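Side-chain contacts in putative enoyl-CoA hydratase/isomerase (PDB 3ISA), which probably acts on acyl-CoA thioesters as a hydratase or isomerase of the crotonase family: residues Val43-Ala46 against His47-Val51; Ile87-Leu90 against Leu91-Ala95; Arg146-Ile150 against Val151-Gln155; Arg205-Leu208 against His209-Leu212. All coordinates share one frame; numbering follows the deposited sequence. Where two conformers were deposited one is given.

Interaction 1: Val43-Ala46 against His47-Val51; sequences VDAA and HREQV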
loop_
_atom_site.group_PDB
_atom_site.type_symbol
_atom_site.label_atom_id
_atom_site.label_comp_id
_atom_site.label_asym_id
_atom_site.label_seq_id
_atom_site.Cartn_x
_atom_site.Cartn_y
_atom_site.Cartn_z
ATOM N N VAL D 43 21.877 -0.382 21.615
ATOM C CA VAL D 43 21.538 -0.221 20.189
ATOM C C VAL D 43 21.253 1.249 19.831
ATOM O O VAL D 43 21.771 1.751 18.828
ATOM C CB VAL D 43 20.388 -1.189 19.755
ATOM C CG1 VAL D 43 19.917 -0.864 18.374
ATOM C CG2 VAL D 43 20.898 -2.661 19.805
ATOM N N ASP D 44 20.465 1.935 20.659
ATOM C CA ASP D 44 20.181 3.370 20.455
ATOM C C ASP D 44 21.457 4.220 20.477
ATOM O O ASP D 44 21.605 5.122 19.653
ATOM C CB ASP D 44 19.189 3.906 21.492
ATOM C CG ASP D 44 17.767 3.399 21.278
ATOM O OD1 ASP D 44 17.494 2.700 20.278
ATOM O OD2 ASP D 44 16.903 3.693 22.130
ATOM N N ALA D 45 22.374 3.914 21.401
ATOM C CA ALA D 45 23.642 4.634 21.512
ATOM C C ALA D 45 24.505 4.397 20.272
ATOM O O ALA D 45 25.085 5.334 19.738
ATOM C CB ALA D 45 24.378 4.212 22.777
ATOM N N ALA D 46 24.560 3.147 19.806
ATOM C CA ALA D 46 25.285 2.810 18.579
ATOM C C ALA D 46 24.731 3.530 17.333
ATOM O O ALA D 46 25.511 3.927 16.458
ATOM C CB ALA D 46 25.305 1.313 18.368
ATOM N N HIS D 47 23.403 3.699 17.270
ATOM C CA HIS D 47 22.805 4.411 16.162
ATOM C C HIS D 47 23.145 5.912 16.220
ATOM O O HIS D 47 23.444 6.515 15.188
ATOM C CB HIS D 47 21.301 4.127 16.082
ATOM C CG HIS D 47 20.976 2.693 15.769
ATOM N ND1 HIS D 47 19.691 2.196 15.789
ATOM C CD2 HIS D 47 21.774 1.649 15.438
ATOM C CE1 HIS D 47 19.712 0.915 15.470
ATOM N NE2 HIS D 47 20.966 0.557 15.265
ATOM N N ARG D 48 23.150 6.495 17.414
ATOM C CA ARG D 48 23.589 7.887 17.590
ATOM C C ARG D 48 25.044 8.073 17.150
ATOM O O ARG D 48 25.392 9.066 16.502
ATOM C CB ARG D 48 23.400 8.337 19.039
ATOM C CG ARG D 48 21.932 8.598 19.427
ATOM C CD ARG D 48 21.826 9.403 20.743
ATOM N NE ARG D 48 22.746 8.900 21.775
ATOM C CZ ARG D 48 22.460 7.936 22.652
ATOM N NH1 ARG D 48 21.252 7.361 22.645
ATOM N NH2 ARG D 48 23.383 7.550 23.548
ATOM N N GLU D 49 25.878 7.080 17.452
ATOM C CA GLU D 49 27.319 7.171 17.198
ATOM C C GLU D 49 27.689 6.621 15.813
ATOM O O GLU D 49 28.866 6.607 15.414
ATOM C CB GLU D 49 28.080 6.508 18.365
ATOM C CG GLU D 49 27.791 7.253 19.717
ATOM C CD GLU D 49 28.292 6.565 21.006
ATOM O OE1 GLU D 49 29.463 6.151 21.057
ATOM O OE2 GLU D 49 27.516 6.492 22.000
ATOM N N GLN D 50 26.661 6.201 15.074
ATOM C CA GLN D 50 26.800 5.668 13.701
ATOM C C GLN D 50 27.847 4.564 13.572
ATOM O O GLN D 50 28.636 4.547 12.621
ATOM C CB GLN D 50 27.053 6.788 12.692
ATOM C CG GLN D 50 25.880 7.730 12.565
ATOM C CD GLN D 50 26.103 8.757 11.492
ATOM O OE1 GLN D 50 27.004 9.578 11.595
ATOM N NE2 GLN D 50 25.289 8.708 10.438
ATOM N N VAL D 51 27.832 3.650 14.542
ATOM C CA VAL D 51 28.705 2.485 14.557
ATOM C C VAL D 51 28.455 1.631 13.301
ATOM O O VAL D 51 27.308 1.264 13.000
ATOM C CB VAL D 51 28.509 1.650 15.853
ATOM C CG1 VAL D 51 29.456 0.452 15.875
ATOM C CG2 VAL D 51 28.710 2.535 17.109
HETATM O O HOH W 1 17.779 3.238 17.472
#
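Val43 and His47 stand side by side, one turn apart, where helix 33-48 ends in a Schellman motif inside the beta-alpha-beta unit that links strand 17-22 to strand 53-58. The CG1 branch of Val43 meets the outer part of the imidazole, 3.4 Å from CE1 of His47 in the one of its two conformers described here. His47 has CG anti to its carbonyl carbon (chi1 -65°), which lays the ring back along the helix, so that one face lies over the carbonyl oxygen of Val43, 3.3 Å from the plane and displaced toward the rim. That same oxygen takes the backbone N-H of His47. At its ND1 the ring meets a water 2.8 Å away, and this water donates to OD1 of Asp44 at 2.9 Å, bridging two side chains whose polar atoms do not touch directly. The carboxylate of Asp44 has a firmer partner in Arg93, with which it forms a salt bridge.

On another side of the helix the Arg48 chain bends at chi3 (-44°) and turns its guanidinium back over the preceding turn. One face of that group rests on CA of Ala45, and its NH2 lies 3.6 Å from Ala45 CB.

At Gln50, with positive phi, the chain leaves the helix, and Val51 packs against Ala46, next to Trp18 of strand 17-22. The backbone N of Val51 donates to Ala46 O at 3.0 Å with a nearly straight N-H (165°), and beside this bond the CG2 branch of Val51 packs 3.8 Å from Ala46 CB.

Interaction 2: Ile87-Leu90 against Leu91-Ala95; sequences IEML and LQRVA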
loop_
_atom_site.group_PDB
_atom_site.type_symbol
_atom_site.label_atom_id
_atom_site.label_comp_id
_atom_site.label_asym_id
_atom_site.label_seq_id
_atom_site.Cartn_x
_atom_site.Cartn_y
_atom_site.Cartn_z
ATOM N N ILE D 87 10.574 -6.210 23.818
ATOM C CA ILE D 87 11.315 -7.152 22.967
ATOM C C ILE D 87 11.063 -6.847 21.481
ATOM O O ILE D 87 12.009 -6.682 20.717
ATOM C CB ILE D 87 11.011 -8.640 23.331
ATOM C CG1 ILE D 87 11.688 -8.999 24.665
ATOM C CG2 ILE D 87 11.515 -9.589 22.238
ATOM C CD1 ILE D 87 11.197 -10.307 25.304
ATOM N N GLU D 88 9.800 -6.726 21.072
ATOM C CA GLU D 88 9.521 -6.418 19.651
ATOM C C GLU D 88 10.085 -5.055 19.230
ATOM O O GLU D 88 10.579 -4.916 18.115
ATOM C CB GLU D 88 8.022 -6.525 19.332
ATOM C CG GLU D 88 7.609 -6.224 17.853
ATOM C CD GLU D 88 8.259 -7.153 16.795
ATOM O OE1 GLU D 88 8.954 -8.131 17.145
ATOM O OE2 GLU D 88 8.075 -6.892 15.588
ATOM N N MET D 89 10.033 -4.063 20.127
ATOM C CA MET D 89 10.611 -2.764 19.834
ATOM C C MET D 89 12.142 -2.895 19.612
ATOM O O MET D 89 12.694 -2.330 18.662
ATOM C CB MET D 89 10.221 -1.726 20.897
ATOM C CG MET D 89 8.710 -1.310 20.830
ATOM S SD MET D 89 8.140 -0.198 22.164
ATOM C CE MET D 89 8.808 1.339 21.581
ATOM N N LEU D 90 12.792 -3.698 20.449
ATOM C CA LEU D 90 14.204 -4.011 20.290
ATOM C C LEU D 90 14.491 -4.697 18.946
ATOM O O LEU D 90 15.411 -4.282 18.221
ATOM C CB LEU D 90 14.702 -4.895 21.442
ATOM C CG LEU D 90 16.128 -5.449 21.256
ATOM C CD1 LEU D 90 17.213 -4.338 21.188
ATOM C CD2 LEU D 90 16.457 -6.515 22.315
ATOM N N LEU D 91 13.697 -5.712 18.610
ATOM C CA LEU D 91 13.904 -6.473 17.365
ATOM C C LEU D 91 13.781 -5.560 16.131
ATOM O O LEU D 91 14.552 -5.660 15.178
ATOM C CB LEU D 91 12.917 -7.652 17.302
ATOM C CG LEU D 91 13.050 -8.669 18.435
ATOM C CD1 LEU D 91 11.940 -9.712 18.358
ATOM C CD2 LEU D 91 14.437 -9.311 18.401
ATOM N N GLN D 92 12.825 -4.639 16.183
ATOM C CA GLN D 92 12.629 -3.715 15.082
ATOM C C GLN D 92 13.799 -2.730 14.944
ATOM O O GLN D 92 14.199 -2.392 13.824
ATOM C CB GLN D 92 11.268 -3.015 15.231
ATOM C CG GLN D 92 10.104 -4.005 14.994
ATOM C CD GLN D 92 8.743 -3.339 14.982
ATOM O OE1 GLN D 92 8.632 -2.102 14.996
ATOM N NE2 GLN D 92 7.695 -4.154 14.937
ATOM N N ARG D 93 14.354 -2.286 16.074
ATOM C CA ARG D 93 15.525 -1.413 16.075
ATOM C C ARG D 93 16.735 -2.121 15.466
ATOM O O ARG D 93 17.445 -1.540 14.657
ATOM C CB ARG D 93 15.859 -0.978 17.500
ATOM C CG ARG D 93 15.103 0.247 17.959
ATOM C CD ARG D 93 14.902 0.146 19.443
ATOM N NE ARG D 93 15.020 1.416 20.153
ATOM C CZ ARG D 93 13.993 2.164 20.528
ATOM N NH1 ARG D 93 14.212 3.280 21.200
ATOM N NH2 ARG D 93 12.751 1.798 20.240
ATOM N N VAL D 94 16.937 -3.380 15.841
ATOM C CA VAL D 94 18.038 -4.185 15.281
ATOM C C VAL D 94 17.800 -4.461 13.778
ATOM O O VAL D 94 18.699 -4.220 12.944
ATOM C CB VAL D 94 18.253 -5.484 16.085
ATOM C CG1 VAL D 94 19.386 -6.344 15.459
ATOM C CG2 VAL D 94 18.549 -5.151 17.556
ATOM N N ALA D 95 16.587 -4.910 13.441
ATOM C CA ALA D 95 16.221 -5.227 12.038
ATOM C C ALA D 95 16.381 -4.053 11.080
ATOM O O ALA D 95 16.881 -4.227 9.958
ATOM C CB ALA D 95 14.820 -5.792 11.949
HETATM O O HOH W 2 11.571 -0.150 17.901
#
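The last two turns of helix 77-95, here largely buried in the crotonase-like fold, carry side-chain contacts between residues one turn apart. On the polar side Glu88 meets Gln92. The Glu88 chain bends at chi2 (60°), which swings the carboxylate along the helix toward the next turn. There NE2 of Gln92 donates to Glu88 OE2 at 2.8 Å, reaching the oxygen on its anti side and somewhat out of the carboxylate plane, while the acceptor lies close to the plane of the amide. The two flat groups stand almost perpendicular, 88° apart. Glu88 OE2 also forms a salt bridge with Arg146, so this buried oxygen is shared between an amide and a guanidinium; the positive charge probably helps to keep the acid ionised.

The apolar pairs are simpler. Ile87 and Leu91 run alongside each other, CG2 of Ile87 touching CD1 of Leu91 at 3.9 Å, and Leu91 CD1 also lies 3.6 Å from Glu88 OE1. Leu90 and Val94 pair likewise through Leu90 CD1 and Val94 CG2, 4.0 Å apart.

Arg93 extends past Met89, where a water donates to Met89 O at 2.6 Å and accepts a longer bond from Arg93 NH2; the stronger partner of this guanidinium is Asp44, which forms a salt bridge with NE.

Neighbours close in from several directions: helix 33-48 packs on Leu90 and Arg93, helix 112-119 on Leu91 and Val94, and helix 217-229 on Glu88 and Gln92, whose OE1 accepts a hydrogen bond from Arg226 of a second subunit.

Interaction 3: Arg146-Ile150 against Val151-Gln155; sequences RFRDI and VGADQ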
loop_
_atom_site.group_PDB
_atom_site.type_symbol
_atom_site.label_atom_id
_atom_site.label_comp_id
_atom_site.label_asym_id
_atom_site.label_seq_id
_atom_site.Cartn_x
_atom_site.Cartn_y
_atom_site.Cartn_z
ATOM N N ARG D 146 9.087 -11.473 9.850
ATOM C CA ARG D 146 10.542 -11.395 9.606
ATOM C C ARG D 146 11.125 -12.758 9.315
ATOM O O ARG D 146 11.966 -12.899 8.405
ATOM C CB ARG D 146 11.296 -10.704 10.752
ATOM C CG ARG D 146 11.129 -9.156 10.745
ATOM C CD ARG D 146 12.016 -8.435 11.817
ATOM N NE ARG D 146 11.765 -8.988 13.150
ATOM C CZ ARG D 146 10.817 -8.577 13.994
ATOM N NH1 ARG D 146 10.030 -7.539 13.709
ATOM N NH2 ARG D 146 10.681 -9.192 15.156
ATOM N N PHE D 147 10.682 -13.770 10.052
ATOM C CA PHE D 147 11.154 -15.118 9.766
ATOM C C PHE D 147 10.676 -15.580 8.380
ATOM O O PHE D 147 11.466 -16.122 7.604
ATOM C CB PHE D 147 10.765 -16.083 10.877
ATOM C CG PHE D 147 11.326 -17.472 10.704
ATOM C CD1 PHE D 147 12.697 -17.703 10.802
ATOM C CD2 PHE D 147 10.470 -18.551 10.461
ATOM C CE1 PHE D 147 13.211 -18.996 10.644
ATOM C CE2 PHE D 147 10.963 -19.836 10.316
ATOM C CZ PHE D 147 12.332 -20.062 10.404
ATOM N N ARG D 148 9.418 -15.278 8.052
ATOM C CA ARG D 148 8.862 -15.519 6.721
ATOM C C ARG D 148 9.690 -14.885 5.584
ATOM O O ARG D 148 10.000 -15.552 4.596
ATOM C CB ARG D 148 7.413 -15.029 6.658
ATOM C CG ARG D 148 6.768 -15.172 5.275
ATOM C CD ARG D 148 5.647 -14.175 5.152
ATOM N NE ARG D 148 6.136 -12.799 5.126
ATOM C CZ ARG D 148 5.340 -11.736 5.214
ATOM N NH1 ARG D 148 4.021 -11.900 5.334
ATOM N NH2 ARG D 148 5.856 -10.512 5.173
ATOM N N ASP D 149 10.074 -13.621 5.761
ATOM C CA ASP D 149 10.841 -12.854 4.774
ATOM C C ASP D 149 12.189 -13.490 4.455
ATOM O O ASP D 149 12.673 -13.378 3.328
ATOM C CB ASP D 149 11.038 -11.417 5.249
ATOM C CG ASP D 149 9.761 -10.587 5.168
ATOM O OD1 ASP D 149 8.729 -11.061 4.648
ATOM O OD2 ASP D 149 9.791 -9.430 5.602
ATOM N N ILE D 150 12.762 -14.166 5.450
ATOM C CA ILE D 150 14.044 -14.848 5.299
ATOM C C ILE D 150 13.889 -16.200 4.574
ATOM O O ILE D 150 14.546 -16.429 3.556
ATOM C CB ILE D 150 14.724 -15.058 6.665
ATOM C CG1 ILE D 150 15.111 -13.710 7.296
ATOM C CG2 ILE D 150 15.953 -16.018 6.558
ATOM C CD1 ILE D 150 15.405 -13.807 8.822
ATOM N N VAL D 151 13.030 -17.073 5.103
ATOM C CA VAL D 151 12.965 -18.469 4.668
ATOM C C VAL D 151 11.828 -18.783 3.678
ATOM O O VAL D 151 11.770 -19.890 3.147
ATOM C CB VAL D 151 12.867 -19.449 5.883
ATOM C CG1 VAL D 151 14.055 -19.281 6.853
ATOM C CG2 VAL D 151 11.521 -19.269 6.608
ATOM N N GLY D 152 10.929 -17.826 3.434
ATOM C CA GLY D 152 9.785 -18.053 2.559
ATOM C C GLY D 152 8.587 -18.546 3.365
ATOM O O GLY D 152 8.758 -19.203 4.400
ATOM N N ALA D 153 7.380 -18.203 2.906
ATOM C CA ALA D 153 6.126 -18.547 3.616
ATOM C C ALA D 153 5.906 -20.040 3.829
ATOM O O ALA D 153 5.380 -20.446 4.865
ATOM C CB ALA D 153 4.919 -17.925 2.917
ATOM N N ASP D 154 6.310 -20.849 2.848
ATOM C CA ASP D 154 6.223 -22.322 2.953
ATOM C C ASP D 154 7.042 -22.861 4.132
ATOM O O ASP D 154 6.505 -23.544 5.023
ATOM C CB ASP D 154 6.676 -22.976 1.634
ATOM C CG ASP D 154 6.446 -24.484 1.604
ATOM O OD1 ASP D 154 5.359 -24.907 1.154
ATOM O OD2 ASP D 154 7.349 -25.251 2.023
ATOM N N GLN D 155 8.333 -22.531 4.157
ATOM C CA GLN D 155 9.205 -22.980 5.248
ATOM C C GLN D 155 8.826 -22.397 6.613
ATOM O O GLN D 155 8.935 -23.082 7.636
ATOM C CB GLN D 155 10.672 -22.678 4.933
ATOM C CG GLN D 155 11.226 -23.508 3.799
ATOM C CD GLN D 155 11.553 -24.950 4.203
ATOM O OE1 GLN D 155 11.816 -25.789 3.342
ATOM N NE2 GLN D 155 11.540 -25.240 5.509
#
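Phe147 and Val151 form the tight side of the break between helix 144-151 and helix 153-161, where the chain turns at Gly152. The CG2 methyl of Val151 sits over one face of the phenyl ring in a CH-pi contact, 4.0 Å from the centroid of Phe147 and 19° off the ring normal. A chi1 of -58° sets Val151 CG1 anti to the carbonyl carbon and puts CG2 between that carbon and the backbone N; CG1 meets the same ring near CE1 at 3.9 Å. CG1 also touches CG2 of Ile150. Ala156, Ile159 and Leu160 of the following helix close around the phenyl group, and Phe176 meets it edge-to-face.

The backbone N of Val151 donates to Phe147 O at 3.1 Å. The next bond, from Gly152 N to Arg148 O, is short at 2.7 Å but more bent; there the chain leaves the helix with positive phi, and Gly152 becomes the N-cap of helix 153-161.

The looser side holds Arg148 with the exposed Asp149 and Ala153. Across the turn Arg148 CG merely grazes CA of Ala153 at 3.8 Å. The guanidinium grips Asp149 side-on: NE and NH2 both reach OD1 from one face of the carboxylate, NH2 in a salt bridge of 3.0 Å. The other oxygen, Asp149 OD2, is hydrogen-bonded to His216, and Arg148 NH1 makes a weak bond to Leu212 O of a third subunit. Apolar contacts and two backbone hydrogen bonds thus hold the turn, while on its outer side the arginine probably offsets the acid's charge.

Interaction 4: Arg205-Leu208 against His209-Leu212; sequences RATL and HRVL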
loop_
_atom_site.group_PDB
_atom_site.type_symbol
_atom_site.label_atom_id
_atom_site.label_comp_id
_atom_site.label_asym_id
_atom_site.label_seq_id
_atom_site.Cartn_x
_atom_site.Cartn_y
_atom_site.Cartn_z
ATOM N N ARG D 205 25.259 3.978 3.678
ATOM C CA ARG D 205 24.954 2.696 4.301
ATOM C C ARG D 205 23.514 2.675 4.841
ATOM O O ARG D 205 22.769 1.720 4.591
ATOM C CB ARG D 205 25.977 2.365 5.399
ATOM C CG ARG D 205 25.715 1.051 6.148
ATOM C CD ARG D 205 26.799 0.734 7.191
ATOM N NE ARG D 205 26.974 1.791 8.206
ATOM C CZ ARG D 205 28.061 2.548 8.313
ATOM N NH1 ARG D 205 29.083 2.364 7.480
ATOM N NH2 ARG D 205 28.133 3.488 9.258
ATOM N N ALA D 206 23.121 3.733 5.545
ATOM C CA ALA D 206 21.778 3.840 6.107
ATOM C C ALA D 206 20.723 3.820 5.004
ATOM O O ALA D 206 19.721 3.115 5.114
ATOM C CB ALA D 206 21.646 5.113 6.937
ATOM N N THR D 207 20.969 4.576 3.937
ATOM C CA THR D 207 20.050 4.622 2.790
ATOM C C THR D 207 19.908 3.251 2.132
ATOM O O THR D 207 18.792 2.784 1.890
ATOM C CB THR D 207 20.495 5.684 1.766
ATOM O OG1 THR D 207 20.377 6.974 2.369
ATOM C CG2 THR D 207 19.620 5.639 0.495
ATOM N N LEU D 208 21.034 2.582 1.894
ATOM C CA LEU D 208 21.017 1.244 1.322
ATOM C C LEU D 208 20.176 0.279 2.161
ATOM O O LEU D 208 19.353 -0.460 1.612
ATOM C CB LEU D 208 22.445 0.694 1.196
ATOM C CG LEU D 208 22.519 -0.750 0.707
ATOM C CD1 LEU D 208 21.932 -0.905 -0.708
ATOM C CD2 LEU D 208 23.943 -1.270 0.755
ATOM N N HIS D 209 20.392 0.276 3.482
ATOM C CA HIS D 209 19.617 -0.600 4.379
ATOM C C HIS D 209 18.125 -0.303 4.326
ATOM O O HIS D 209 17.312 -1.232 4.281
ATOM C CB HIS D 209 20.116 -0.525 5.828
ATOM C CG HIS D 209 21.508 -1.041 6.010
ATOM N ND1 HIS D 209 22.181 -0.956 7.209
ATOM C CD2 HIS D 209 22.363 -1.631 5.140
ATOM C CE1 HIS D 209 23.384 -1.480 7.070
ATOM N NE2 HIS D 209 23.526 -1.882 5.822
ATOM N N ARG D 210 17.801 0.989 4.331
ATOM C CA ARG D 210 16.412 1.428 4.270
ATOM C C ARG D 210 15.758 0.982 2.955
ATOM O O ARG D 210 14.634 0.460 2.967
ATOM C CB ARG D 210 16.307 2.943 4.458
ATOM C CG ARG D 210 14.883 3.474 4.307
ATOM C CD ARG D 210 14.779 4.984 4.494
ATOM N NE ARG D 210 15.582 5.772 3.548
ATOM C CZ ARG D 210 15.240 6.054 2.290
ATOM N NH1 ARG D 210 14.111 5.604 1.762
ATOM N NH2 ARG D 210 16.045 6.795 1.549
ATOM N N VAL D 211 16.473 1.131 1.841
ATOM C CA VAL D 211 15.974 0.730 0.509
ATOM C C VAL D 211 15.793 -0.794 0.368
ATOM O O VAL D 211 14.795 -1.263 -0.203
ATOM C CB VAL D 211 16.897 1.337 -0.603
ATOM C CG1 VAL D 211 16.618 0.745 -1.960
ATOM C CG2 VAL D 211 16.732 2.841 -0.646
ATOM N N LEU D 212 16.721 -1.573 0.919
ATOM C CA LEU D 212 16.626 -3.031 0.840
ATOM C C LEU D 212 15.522 -3.690 1.680
ATOM O O LEU D 212 15.005 -4.741 1.301
ATOM C CB LEU D 212 17.972 -3.693 1.180
ATOM C CG LEU D 212 19.127 -3.482 0.184
ATOM C CD1 LEU D 212 20.411 -4.079 0.744
ATOM C CD2 LEU D 212 18.815 -4.057 -1.199
#
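Arg205 and His209 lie side by side on helix 202-212, and several of their side-chain nitrogens are answered from outside the helix. What touches is the CG methylene of Arg205 against the imidazole: with the Arg205 side chain starting anti to the backbone nitrogen (chi1 178°), its CG comes 3.6 Å from CE1 of His209. The guanidinium goes on past the ring, its plane turned 52° from the imidazole, and NH1 donates to Ala197 O while NE makes a weak bond to Pro98 O. ND1 of His209 is hydrogen-bonded to the carbonyl of Ser97, which means ND1 carries a proton.

The carbonyl oxygen of Arg205 has two neighbours in His209. It accepts the backbone N-H at 3.0 Å and lies 3.3 Å above one face of the ring, offset toward its rim. Farther along, Arg210 N donates to Ala206 O, Val211 N to Thr207 O at 2.8 Å, and Leu212 N to Leu208 O at 2.9 Å, so each carbonyl from Arg205 to Leu208 has an amide partner.

Thr207 directs OG1 back to the carbonyl of Ala203, which leaves its methyl for packing: CG2 lies 4.2 Å from CG2 of Val211 and, in one of the two conformers of Arg210, 3.9 Å from its NH2. Leu208 and Leu212 meet at an angle through their CD1 methyls, 3.8 Å apart. A fourth subunit covers this side, setting Val141 against Thr207, Gly161 against Leu208 and Arg148 against Leu212. The backbone bonds follow the i to i+4 pattern of a regular alpha helix, here one whose apolar side packs at a subunit interface of the crotonase-family assembly.

How the interactions relate
Interaction 2 is the buried centre of the set, and two of the others reach it through ion pairs: Asp44 of interaction 1 bonds Arg93, with OD1 2.8 Å from NE, and Arg146 of interaction 3 bonds Glu88, with NH1 2.8 Å from OE2. Interaction 4 touches only interaction 1, where Gln50 O packs near Arg205 NH2. Interactions 1 and 4 share a chemistry, a histidine ring over the carbonyl four residues back, but the first sits where a helix ends against the central sheet and the fourth faces another subunit. Interaction 3, a surface contact, joins two helices across a glycine, whereas interactions 2 and 4 each stay within a single helix.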